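Local coordinates for C-domain type II peptide synthetase (Streptomyces globisporus, PDB 4ZNM), which belongs to the condensation-domain family of peptide synthetases and shares the two-lobed fold of the CoA-dependent acyltransferase clan, at residues A[20-25]-A[199-204]; A[50-55]-A[390-395]; A[325-330]-A[455-460]; A[365-370]-A[427-432]. All coordinates share one frame; numbering follows the deposited sequence.

Contact 1. Residues A[20-25]-A[199-204]; sequences LSFHQE and WEREAA
Glu200 and Arg201, neighbours on helix 193-203, reach across to the start of helix 22-28 and carry all the polar bonds of the contact. Hydrogen bonds to the backbone come first. Glu200 OE1 accepts from Phe22 N at 2.8 Å in a nearly straight bond (168°), met on its syn side but 34° out of the carboxylate plane. Glu200 OE2 is linked to His23 N through one water. The same helix start is closed locally by a capping box, in which Ser21 OG accepts from Gln24 N at 2.9 Å while Ser21 N donates to Gln24 OE1. Arg201 NH2 donates to Leu20 O at 2.7 Å.

The charged pair uses that same nitrogen, since Arg201 NH2 also makes a salt bridge to Glu25 OE2 at 2.9 Å. Both acceptors lie near the guanidinium plane, whereas the Glu25 carboxylate is approached from above its own plane; its OE1 binds Ser348 OG.

Packing centres on Phe22. Its CE1 lies over one face of the guanidinium, 3.6 Å from Arg201 NH1, and its CZ meets Ala204 CB at 4.0 Å. Glu200, with CG between its backbone N and carbonyl carbon (chi1 74°) and extended beyond, carries its carboxylate past this ring to the amides.

A carboxylate receiving the first amides of a helix, directly and through water, probably gains from the positive end of the helix dipole, which would stabilise its ionised form.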
# COMPACT_ATOMS: atom_id res chain seq x y z
N LEU A 20 13.43 15.09 -4.99
CA LEU A 20 12.41 14.04 -5.00
C LEU A 20 13.10 12.80 -4.51
O LEU A 20 14.28 12.56 -4.86
CB LEU A 20 11.82 13.78 -6.39
CG LEU A 20 10.95 14.84 -7.07
CD1 LEU A 20 10.58 14.37 -8.48
CD2 LEU A 20 9.71 15.11 -6.27
N SER A 21 12.40 12.01 -3.72
CA SER A 21 12.90 10.70 -3.33
C SER A 21 12.99 9.77 -4.54
O SER A 21 12.37 10.03 -5.57
CB SER A 21 11.99 10.08 -2.30
OG SER A 21 10.71 9.82 -2.86
N PHE A 22 13.72 8.66 -4.41
CA PHE A 22 13.70 7.63 -5.42
C PHE A 22 12.29 7.11 -5.66
O PHE A 22 11.88 6.89 -6.82
CB PHE A 22 14.63 6.47 -5.03
CG PHE A 22 16.09 6.80 -5.13
CD1 PHE A 22 16.59 7.60 -6.15
CD2 PHE A 22 16.99 6.28 -4.22
CE1 PHE A 22 17.93 7.88 -6.26
CE2 PHE A 22 18.34 6.56 -4.31
CZ PHE A 22 18.81 7.35 -5.34
N HIS A 23 11.50 6.97 -4.59
CA HIS A 23 10.15 6.53 -4.80
C HIS A 23 9.37 7.54 -5.63
O HIS A 23 8.59 7.18 -6.49
CB HIS A 23 9.44 6.30 -3.48
CG HIS A 23 8.01 5.92 -3.65
ND1 HIS A 23 7.62 4.74 -4.26
CD2 HIS A 23 6.87 6.57 -3.32
CE1 HIS A 23 6.30 4.67 -4.27
NE2 HIS A 23 5.82 5.77 -3.71
N GLN A 24 9.54 8.82 -5.34
CA GLN A 24 8.82 9.86 -6.07
C GLN A 24 9.29 9.90 -7.55
O GLN A 24 8.49 10.15 -8.45
CB GLN A 24 9.01 11.20 -5.36
CG GLN A 24 8.17 11.23 -4.06
CD GLN A 24 8.49 12.37 -3.12
OE1 GLN A 24 9.52 13.02 -3.25
NE2 GLN A 24 7.61 12.59 -2.12
N GLU A 25 10.57 9.64 -7.79
CA GLU A 25 11.08 9.46 -9.17
C GLU A 25 10.37 8.32 -9.91
O GLU A 25 10.01 8.44 -11.09
CB GLU A 25 12.58 9.14 -9.16
CG GLU A 25 13.48 10.30 -8.90
CD GLU A 25 14.97 9.95 -9.01
OE1 GLU A 25 15.34 8.82 -9.42
OE2 GLU A 25 15.76 10.84 -8.66
N TRP A 199 19.92 10.29 2.81
CA TRP A 199 20.59 9.06 3.15
C TRP A 199 20.52 8.07 1.97
O TRP A 199 21.48 7.38 1.67
CB TRP A 199 19.99 8.44 4.41
CG TRP A 199 20.63 7.11 4.66
CD1 TRP A 199 21.84 6.88 5.25
CD2 TRP A 199 20.13 5.84 4.25
NE1 TRP A 199 22.12 5.54 5.24
CE2 TRP A 199 21.10 4.87 4.63
CE3 TRP A 199 18.98 5.41 3.59
CZ2 TRP A 199 20.92 3.52 4.39
CZ3 TRP A 199 18.81 4.06 3.36
CH2 TRP A 199 19.77 3.13 3.76
N GLU A 200 19.38 8.00 1.29
CA GLU A 200 19.25 6.96 0.25
C GLU A 200 20.16 7.28 -0.94
O GLU A 200 20.66 6.37 -1.60
CB GLU A 200 17.79 6.80 -0.21
CG GLU A 200 17.27 7.92 -1.09
CD GLU A 200 15.82 7.71 -1.56
OE1 GLU A 200 15.26 8.69 -2.09
OE2 GLU A 200 15.26 6.59 -1.41
N ARG A 201 20.43 8.55 -1.18
CA ARG A 201 21.34 8.92 -2.26
C ARG A 201 22.79 8.66 -1.87
O ARG A 201 23.59 8.34 -2.71
CB ARG A 201 21.10 10.39 -2.65
CG ARG A 201 19.78 10.55 -3.41
CD ARG A 201 19.46 11.97 -3.86
NE ARG A 201 18.11 12.03 -4.42
CZ ARG A 201 17.81 11.74 -5.69
NH1 ARG A 201 18.75 11.38 -6.56
NH2 ARG A 201 16.55 11.82 -6.09
N GLU A 202 23.13 8.76 -0.59
CA GLU A 202 24.46 8.37 -0.12
C GLU A 202 24.65 6.87 -0.28
O GLU A 202 25.71 6.39 -0.70
CB GLU A 202 24.67 8.76 1.34
CG GLU A 202 24.75 10.25 1.58
CD GLU A 202 25.97 10.86 0.91
OE1 GLU A 202 27.07 10.80 1.49
OE2 GLU A 202 25.83 11.40 -0.21
N ALA A 203 23.61 6.13 0.06
CA ALA A 203 23.64 4.69 -0.02
C ALA A 203 23.78 4.24 -1.46
O ALA A 203 24.43 3.24 -1.74
CB ALA A 203 22.39 4.10 0.59
N ALA A 204 23.21 5.01 -2.38
CA ALA A 204 23.25 4.64 -3.80
C ALA A 204 24.65 4.70 -4.38
O ALA A 204 24.90 4.14 -5.43
CB ALA A 204 22.33 5.53 -4.62
O HOH W 1 12.51 6.57 -1.96

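Contact 2. Residues A[50-55]-A[390-395]; sequences GAWRLT and YSKIWE
Ile393 N donates to Ala51 O at 2.8 Å, the shortest direct bond between strand 50-55 and residues 390-395. The two run antiparallel, their short axes 151° apart, as neighbours in the mixed sheet that also contains strand 148-156. Because in the chain segment 390-395 falls between strands 366-373 and 410-416, which belong to the other sheet, this is a crossover from one lobe to the other, probably the element called the latch in condensation domains.

Arg53 and Ser391 form a hydrogen-bonded pair, with Arg53 N to Ser391 O at 2.9 Å and Ser391 N to Arg53 O at 3.1 Å. Trp52 with Lys392 and Leu54 with Tyr390 are the flanking non-hydrogen-bonded pairs. Beside the Ile393-Ala51 bond, one water accepts from Ala51 N and donates to Ile393 O, adding a bridged link.

On the face bearing Trp52, Leu54 and Tyr390, Leu54 CD2 packs against Tyr390 CB at 3.5 Å, and Trp52 CD1 meets the edge of the tyrosine ring at CD1, 3.9 Å away. Met165 and Ala169 of helix 162-180 also touch Trp52. On the other face, Arg53 turns its guanidinium to Asp148 and Glu110.

Lys392 bends at chi2 (76°), which lays its CD over the indole face: CD stands 3.7 Å from the centroid of the Trp52 five-membered ring, a CH-pi contact 29° off the ring normal.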
# COMPACT_ATOMS: atom_id res chain seq x y z
N GLY A 50 -7.15 5.37 5.95
CA GLY A 50 -7.21 4.37 6.99
C GLY A 50 -8.27 4.77 8.00
O GLY A 50 -8.66 5.96 8.10
N ALA A 51 -8.77 3.77 8.70
CA ALA A 51 -9.81 3.98 9.71
C ALA A 51 -9.49 3.22 10.97
O ALA A 51 -9.01 2.07 10.91
CB ALA A 51 -11.15 3.54 9.17
N TRP A 52 -9.79 3.86 12.10
CA TRP A 52 -9.59 3.31 13.43
C TRP A 52 -10.88 3.40 14.22
O TRP A 52 -11.53 4.47 14.23
CB TRP A 52 -8.50 4.09 14.14
CG TRP A 52 -7.14 3.84 13.63
CD1 TRP A 52 -6.23 2.98 14.15
CD2 TRP A 52 -6.53 4.44 12.50
NE1 TRP A 52 -5.09 3.01 13.42
CE2 TRP A 52 -5.24 3.90 12.40
CE3 TRP A 52 -6.94 5.38 11.57
CZ2 TRP A 52 -4.35 4.27 11.39
CZ3 TRP A 52 -6.07 5.76 10.57
CH2 TRP A 52 -4.78 5.21 10.49
N ARG A 53 -11.25 2.32 14.90
CA ARG A 53 -12.38 2.34 15.83
C ARG A 53 -11.88 2.88 17.17
O ARG A 53 -10.90 2.32 17.73
CB ARG A 53 -12.95 0.91 15.98
CG ARG A 53 -14.25 0.79 16.75
CD ARG A 53 -15.46 1.28 15.96
NE ARG A 53 -16.65 1.04 16.73
CZ ARG A 53 -17.42 -0.03 16.63
NH1 ARG A 53 -18.45 -0.15 17.45
NH2 ARG A 53 -17.17 -0.98 15.74
N LEU A 54 -12.52 3.94 17.67
CA LEU A 54 -12.12 4.59 18.95
C LEU A 54 -13.13 4.34 20.06
O LEU A 54 -14.31 4.58 19.88
CB LEU A 54 -11.97 6.10 18.79
CG LEU A 54 -11.07 6.61 17.66
CD1 LEU A 54 -11.03 8.16 17.66
CD2 LEU A 54 -9.70 6.06 17.82
N THR A 55 -12.65 3.85 21.20
CA THR A 55 -13.47 3.59 22.38
C THR A 55 -13.03 4.54 23.48
O THR A 55 -11.86 4.55 23.85
CB THR A 55 -13.33 2.12 22.87
OG1 THR A 55 -13.58 1.24 21.76
CG2 THR A 55 -14.29 1.82 24.03
N TYR A 390 -7.76 2.40 20.62
CA TYR A 390 -7.92 2.52 19.19
C TYR A 390 -7.46 1.23 18.51
O TYR A 390 -6.47 0.61 18.90
CB TYR A 390 -7.18 3.75 18.63
CG TYR A 390 -5.69 3.79 18.84
CD1 TYR A 390 -4.80 3.55 17.78
CD2 TYR A 390 -5.15 4.09 20.08
CE1 TYR A 390 -3.41 3.59 17.96
CE2 TYR A 390 -3.79 4.15 20.29
CZ TYR A 390 -2.92 3.89 19.23
OH TYR A 390 -1.57 3.97 19.44
N SER A 391 -8.21 0.85 17.48
CA SER A 391 -8.05 -0.42 16.80
C SER A 391 -8.18 -0.18 15.31
O SER A 391 -9.20 0.32 14.86
CB SER A 391 -9.12 -1.39 17.31
OG SER A 391 -8.71 -2.73 17.20
N LYS A 392 -7.16 -0.51 14.54
CA LYS A 392 -7.19 -0.34 13.10
C LYS A 392 -8.31 -1.19 12.51
O LYS A 392 -8.46 -2.34 12.88
CB LYS A 392 -5.83 -0.71 12.49
CG LYS A 392 -5.69 -0.48 10.98
CD LYS A 392 -5.52 0.99 10.67
CE LYS A 392 -5.68 1.31 9.21
NZ LYS A 392 -4.77 0.57 8.38
N ILE A 393 -9.09 -0.63 11.59
CA ILE A 393 -10.14 -1.37 10.90
C ILE A 393 -9.51 -1.92 9.60
O ILE A 393 -9.31 -1.19 8.64
CB ILE A 393 -11.41 -0.50 10.59
CG1 ILE A 393 -12.15 -0.11 11.87
CG2 ILE A 393 -12.38 -1.26 9.66
CD1 ILE A 393 -13.26 0.92 11.65
N TRP A 394 -9.19 -3.20 9.60
CA TRP A 394 -8.53 -3.86 8.48
C TRP A 394 -9.52 -4.58 7.59
O TRP A 394 -9.38 -4.59 6.37
CB TRP A 394 -7.53 -4.90 8.99
CG TRP A 394 -6.26 -4.33 9.41
CD1 TRP A 394 -5.70 -4.39 10.66
CD2 TRP A 394 -5.33 -3.61 8.58
NE1 TRP A 394 -4.47 -3.75 10.66
CE2 TRP A 394 -4.22 -3.26 9.39
CE3 TRP A 394 -5.32 -3.23 7.22
CZ2 TRP A 394 -3.12 -2.55 8.90
CZ3 TRP A 394 -4.23 -2.51 6.73
CH2 TRP A 394 -3.14 -2.18 7.57
N GLU A 395 -10.52 -5.20 8.22
CA GLU A 395 -11.52 -5.98 7.50
C GLU A 395 -12.45 -5.02 6.77
O GLU A 395 -13.15 -4.22 7.37
CB GLU A 395 -12.29 -6.92 8.45
CG GLU A 395 -13.11 -6.24 9.55
CD GLU A 395 -13.56 -7.23 10.64
OE1 GLU A 395 -12.97 -8.33 10.75
OE2 GLU A 395 -14.51 -6.90 11.40
O HOH W 2 -8.36 1.12 7.70

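Contact 3. Residues A[325-330]-A[455-460]; sequences SFREVV and RPDAPF
Arg327 N, in the first turn of helix 326-335, donates to Pro456 O at 2.9 Å and lies in its carbonyl plane, which sets the type I turn Arg455-Ala458 against the start of that helix. Pro456 O also stands near Phe326 N, but the angle there is too poor for a hydrogen bond; Phe326 N instead donates to a water that bonds to Arg455 O. A further backbone approach is the CA-H...O contact from Ser325 CA to Ala458 O at 3.4 Å.

Among the side chains, Arg327 and Asp457 form a side-on, two-nitrogen salt bridge. Arg327 NE binds Asp457 OD1 at 2.7 Å and Arg327 NH2 binds Asp457 OD2 at 2.9 Å, each oxygen being met on its syn side. The two flat groups are only 23° apart, and both oxygens lie within a few degrees of the guanidinium plane. A bend at chi3 (-56°) in the otherwise extended arginine turns the NE and NH2 edge to the carboxylate.

Apolar contacts flank the backbone bond. Pro456 CB comes to the edge of the Phe326 ring, 4.3 Å from CD2, while Val329 CG2 touches Phe460 CE2 at 3.6 Å, although Phe460 is poorly ordered. Phe260 of helix 251-264 adjoins both Arg327 and Pro456.

Ser325 OG accepts from Glu328 N at 3.1 Å, the capping bond of an N-cap serine. The whole is thus an N-capped helix start, on which the turn leaving helix 435-454 docks the C-terminal tail.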
# COMPACT_ATOMS: atom_id res chain seq x y z
N SER A 325 5.19 -29.67 -7.66
CA SER A 325 4.18 -29.47 -6.64
C SER A 325 4.07 -28.01 -6.29
O SER A 325 4.97 -27.23 -6.57
CB SER A 325 4.54 -30.25 -5.38
OG SER A 325 5.74 -29.71 -4.84
N PHE A 326 2.98 -27.64 -5.64
CA PHE A 326 2.88 -26.31 -5.11
C PHE A 326 4.05 -26.05 -4.15
O PHE A 326 4.64 -24.98 -4.13
CB PHE A 326 1.56 -26.12 -4.40
CG PHE A 326 1.42 -24.78 -3.76
CD1 PHE A 326 1.27 -23.66 -4.55
CD2 PHE A 326 1.45 -24.64 -2.40
CE1 PHE A 326 1.15 -22.42 -3.99
CE2 PHE A 326 1.33 -23.38 -1.84
CZ PHE A 326 1.19 -22.28 -2.65
N ARG A 327 4.39 -27.05 -3.33
CA ARG A 327 5.45 -26.84 -2.36
C ARG A 327 6.73 -26.38 -3.03
O ARG A 327 7.44 -25.51 -2.51
CB ARG A 327 5.72 -28.12 -1.54
CG ARG A 327 6.78 -27.92 -0.45
CD ARG A 327 7.02 -29.17 0.34
NE ARG A 327 5.79 -29.69 0.93
CZ ARG A 327 5.21 -29.19 2.01
NH1 ARG A 327 5.74 -28.13 2.63
NH2 ARG A 327 4.10 -29.74 2.47
N GLU A 328 7.03 -26.94 -4.19
CA GLU A 328 8.24 -26.52 -4.91
C GLU A 328 8.10 -25.09 -5.44
O GLU A 328 9.08 -24.35 -5.48
CB GLU A 328 8.54 -27.50 -6.06
CG GLU A 328 9.12 -28.79 -5.58
CD GLU A 328 9.39 -29.82 -6.69
OE1 GLU A 328 9.46 -29.45 -7.89
OE2 GLU A 328 9.53 -31.02 -6.34
N VAL A 329 6.90 -24.67 -5.84
CA VAL A 329 6.71 -23.27 -6.25
C VAL A 329 7.06 -22.34 -5.08
O VAL A 329 7.76 -21.32 -5.25
CB VAL A 329 5.28 -22.99 -6.75
CG1 VAL A 329 5.14 -21.52 -7.14
CG2 VAL A 329 4.95 -23.83 -7.98
N VAL A 330 6.58 -22.68 -3.88
CA VAL A 330 6.79 -21.84 -2.71
C VAL A 330 8.29 -21.79 -2.39
O VAL A 330 8.83 -20.73 -2.07
CB VAL A 330 5.98 -22.36 -1.49
CG1 VAL A 330 6.19 -21.46 -0.27
CG2 VAL A 330 4.51 -22.40 -1.82
N ARG A 455 -3.54 -29.42 -0.86
CA ARG A 455 -2.77 -30.52 -1.43
C ARG A 455 -1.43 -30.04 -1.99
O ARG A 455 -1.19 -30.13 -3.20
CB ARG A 455 -3.58 -31.23 -2.51
CG ARG A 455 -4.73 -32.08 -1.96
CD ARG A 455 -5.80 -32.38 -3.02
NE ARG A 455 -6.42 -31.16 -3.54
CZ ARG A 455 -7.40 -30.49 -2.94
NH1 ARG A 455 -7.90 -30.91 -1.78
NH2 ARG A 455 -7.89 -29.38 -3.50
N PRO A 456 -0.55 -29.56 -1.11
CA PRO A 456 0.68 -28.87 -1.52
C PRO A 456 1.72 -29.78 -2.18
O PRO A 456 2.64 -29.27 -2.82
CB PRO A 456 1.22 -28.32 -0.19
CG PRO A 456 0.68 -29.28 0.86
CD PRO A 456 -0.70 -29.61 0.35
N ASP A 457 1.60 -31.09 -2.01
CA ASP A 457 2.62 -32.00 -2.56
C ASP A 457 2.10 -32.76 -3.79
O ASP A 457 2.82 -33.56 -4.41
CB ASP A 457 3.11 -32.95 -1.47
CG ASP A 457 3.88 -32.21 -0.36
OD1 ASP A 457 5.06 -31.85 -0.58
OD2 ASP A 457 3.31 -31.96 0.72
N ALA A 458 0.86 -32.47 -4.17
CA ALA A 458 0.27 -33.02 -5.38
C ALA A 458 0.83 -32.34 -6.63
O ALA A 458 1.29 -31.21 -6.56
CB ALA A 458 -1.23 -32.86 -5.35
N PRO A 459 0.76 -33.01 -7.80
CA PRO A 459 1.28 -32.43 -9.05
C PRO A 459 0.56 -31.15 -9.46
O PRO A 459 -0.67 -31.14 -9.47
CB PRO A 459 1.02 -33.51 -10.09
CG PRO A 459 0.73 -34.76 -9.31
CD PRO A 459 0.11 -34.31 -8.04
N PHE A 460 1.30 -30.11 -9.81
CA PHE A 460 0.68 -28.82 -10.08
C PHE A 460 0.61 -28.59 -11.58
O PHE A 460 -0.45 -28.21 -12.10
CB PHE A 460 1.45 -27.70 -9.34
CG PHE A 460 2.00 -26.62 -10.22
CD1 PHE A 460 1.17 -25.79 -10.98
CD2 PHE A 460 3.37 -26.39 -10.26
CE1 PHE A 460 1.70 -24.79 -11.79
CE2 PHE A 460 3.90 -25.38 -11.06
CZ PHE A 460 3.06 -24.58 -11.83
O HOH W 3 0.41 -29.11 -5.44

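Contact 4. Residues A[365-370]-A[427-432]; sequences NHQISV and GYNTNR
The Arg432 guanidinium carries Gln367 CG over one face, offset toward the rim and 3.6 Å from NH1, and has Asn365 C at its edge. The Gln367 amide follows in the same stack, its plane 28° from the guanidinium. Bends at chi2 (-61°) and chi3 (-65°) curl the arginine so that its guanidinium comes over Gln367 CG; nearer the backbone, Gln367 OE1 touches Arg432 CB at 3.4 Å.

Gln367 NE2 donates to Asn429 OD1 at 3.0 Å, close to its own amide plane, and gives a second bond to Asp408 OD1. Gln367 OE1 accepts from a water at 2.7 Å, and that water accepts from Asn429 N, so both ends of the glutamine amide are linked to Asn429. Asn429 ND2 is held by Ile406 O. Arg432 reaches His366 O with NH2 at 3.2 Å, a weak bond; its firmer partners are Ile232 O at NE and Thr230 OG1 at NH2.

Strand 410-416 separates strands 366-373 and 422-429 in the sheet, and these side chains link the two strands that flank it. Bonds at both OE1 and NE2 fix the flip of the Gln367 amide, while the nearby carboxylate of Asp408 probably reinforces NE2 as donor.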
# COMPACT_ATOMS: atom_id res chain seq x y z
N ASN A 365 -3.06 -3.18 -25.03
CA ASN A 365 -3.97 -4.23 -24.62
C ASN A 365 -3.54 -4.96 -23.36
O ASN A 365 -4.14 -5.97 -23.01
CB ASN A 365 -4.13 -5.23 -25.76
CG ASN A 365 -4.95 -4.65 -26.91
OD1 ASN A 365 -4.44 -4.43 -28.01
ND2 ASN A 365 -6.24 -4.38 -26.65
N HIS A 366 -2.49 -4.49 -22.69
CA HIS A 366 -2.12 -5.10 -21.41
C HIS A 366 -1.76 -4.06 -20.34
O HIS A 366 -1.42 -2.92 -20.67
CB HIS A 366 -0.93 -6.07 -21.56
CG HIS A 366 -1.17 -7.14 -22.58
ND1 HIS A 366 -1.52 -8.44 -22.23
CD2 HIS A 366 -1.13 -7.11 -23.93
CE1 HIS A 366 -1.67 -9.15 -23.33
NE2 HIS A 366 -1.44 -8.37 -24.37
N GLN A 367 -1.82 -4.50 -19.08
CA GLN A 367 -1.23 -3.77 -17.97
C GLN A 367 -0.46 -4.68 -17.04
O GLN A 367 -0.71 -5.88 -16.94
CB GLN A 367 -2.30 -3.05 -17.16
CG GLN A 367 -2.93 -1.86 -17.81
CD GLN A 367 -3.99 -1.23 -16.89
OE1 GLN A 367 -4.97 -1.88 -16.56
NE2 GLN A 367 -3.76 0.02 -16.47
N ILE A 368 0.46 -4.10 -16.30
CA ILE A 368 1.16 -4.90 -15.34
C ILE A 368 0.38 -4.95 -14.03
O ILE A 368 -0.38 -4.04 -13.69
CB ILE A 368 2.57 -4.40 -15.12
CG1 ILE A 368 2.59 -2.98 -14.60
CG2 ILE A 368 3.38 -4.49 -16.40
CD1 ILE A 368 3.58 -2.85 -13.49
N SER A 369 0.58 -6.05 -13.32
CA SER A 369 0.04 -6.21 -11.99
C SER A 369 1.15 -6.32 -10.97
O SER A 369 2.28 -6.74 -11.26
CB SER A 369 -0.86 -7.45 -11.92
OG SER A 369 -0.07 -8.61 -11.83
N VAL A 370 0.81 -5.87 -9.77
CA VAL A 370 1.68 -5.91 -8.61
C VAL A 370 1.00 -6.73 -7.51
O VAL A 370 -0.20 -6.60 -7.29
CB VAL A 370 1.96 -4.48 -8.09
CG1 VAL A 370 2.88 -4.51 -6.91
CG2 VAL A 370 2.57 -3.60 -9.18
N GLY A 427 -7.31 -3.87 -6.75
CA GLY A 427 -7.62 -2.61 -7.38
C GLY A 427 -7.26 -2.65 -8.85
O GLY A 427 -6.27 -3.28 -9.25
N TYR A 428 -8.03 -1.92 -9.66
CA TYR A 428 -7.81 -1.92 -11.08
C TYR A 428 -8.39 -0.62 -11.64
O TYR A 428 -9.24 0.03 -11.02
CB TYR A 428 -8.48 -3.13 -11.72
CG TYR A 428 -9.91 -3.24 -11.30
CD1 TYR A 428 -10.22 -3.82 -10.08
CD2 TYR A 428 -10.95 -2.78 -12.10
CE1 TYR A 428 -11.56 -3.92 -9.65
CE2 TYR A 428 -12.29 -2.90 -11.68
CZ TYR A 428 -12.59 -3.48 -10.45
OH TYR A 428 -13.90 -3.61 -9.97
N ASN A 429 -7.92 -0.27 -12.83
CA ASN A 429 -8.38 0.95 -13.49
C ASN A 429 -9.64 0.64 -14.30
O ASN A 429 -9.62 -0.23 -15.17
CB ASN A 429 -7.32 1.53 -14.41
CG ASN A 429 -5.99 1.85 -13.71
OD1 ASN A 429 -4.93 1.70 -14.32
ND2 ASN A 429 -6.05 2.33 -12.50
N THR A 430 -10.71 1.36 -14.01
CA THR A 430 -12.01 1.10 -14.64
C THR A 430 -12.04 1.54 -16.10
O THR A 430 -12.92 1.13 -16.86
CB THR A 430 -13.12 1.81 -13.85
OG1 THR A 430 -12.75 3.17 -13.61
CG2 THR A 430 -13.31 1.16 -12.52
N ASN A 431 -11.06 2.34 -16.51
CA ASN A 431 -10.88 2.63 -17.93
C ASN A 431 -10.20 1.47 -18.70
O ASN A 431 -9.99 1.56 -19.90
CB ASN A 431 -10.05 3.91 -18.11
CG ASN A 431 -8.81 3.92 -17.27
OD1 ASN A 431 -8.88 3.74 -16.06
ND2 ASN A 431 -7.67 4.14 -17.89
N ARG A 432 -9.88 0.37 -18.02
CA ARG A 432 -9.18 -0.73 -18.66
C ARG A 432 -9.84 -2.07 -18.35
O ARG A 432 -9.80 -2.97 -19.16
CB ARG A 432 -7.72 -0.77 -18.19
CG ARG A 432 -6.88 0.46 -18.60
CD ARG A 432 -6.75 0.67 -20.13
NE ARG A 432 -6.03 -0.38 -20.82
CZ ARG A 432 -4.71 -0.43 -20.93
NH1 ARG A 432 -3.96 0.50 -20.37
NH2 ARG A 432 -4.14 -1.45 -21.59
O HOH W 4 -5.90 -1.72 -14.00

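Overall arrangement
From the N terminus, residues 20-25 open contact 1, which closes at 199-204 and joins helix 22-28 to helix 193-203. Strand 50-55 starts contact 2 within that span but finds its partner only at 390-395, so contacts 1 and 2 cross, on opposite sides of the chain's centre. Contact 3 opens at 325-330 and closes at 455-460, the end of the modelled chain; contact 4 (365-370 with 427-432) lies wholly within its span. Contact 2 crosses both, its second segment belonging to a chain excursion from the five-stranded sheet that adds a strand to the six-stranded one. Contact 1 precedes contacts 3 and 4 in series. None touch: the nearest atoms of contacts 1 and 4 are about 10 Å apart.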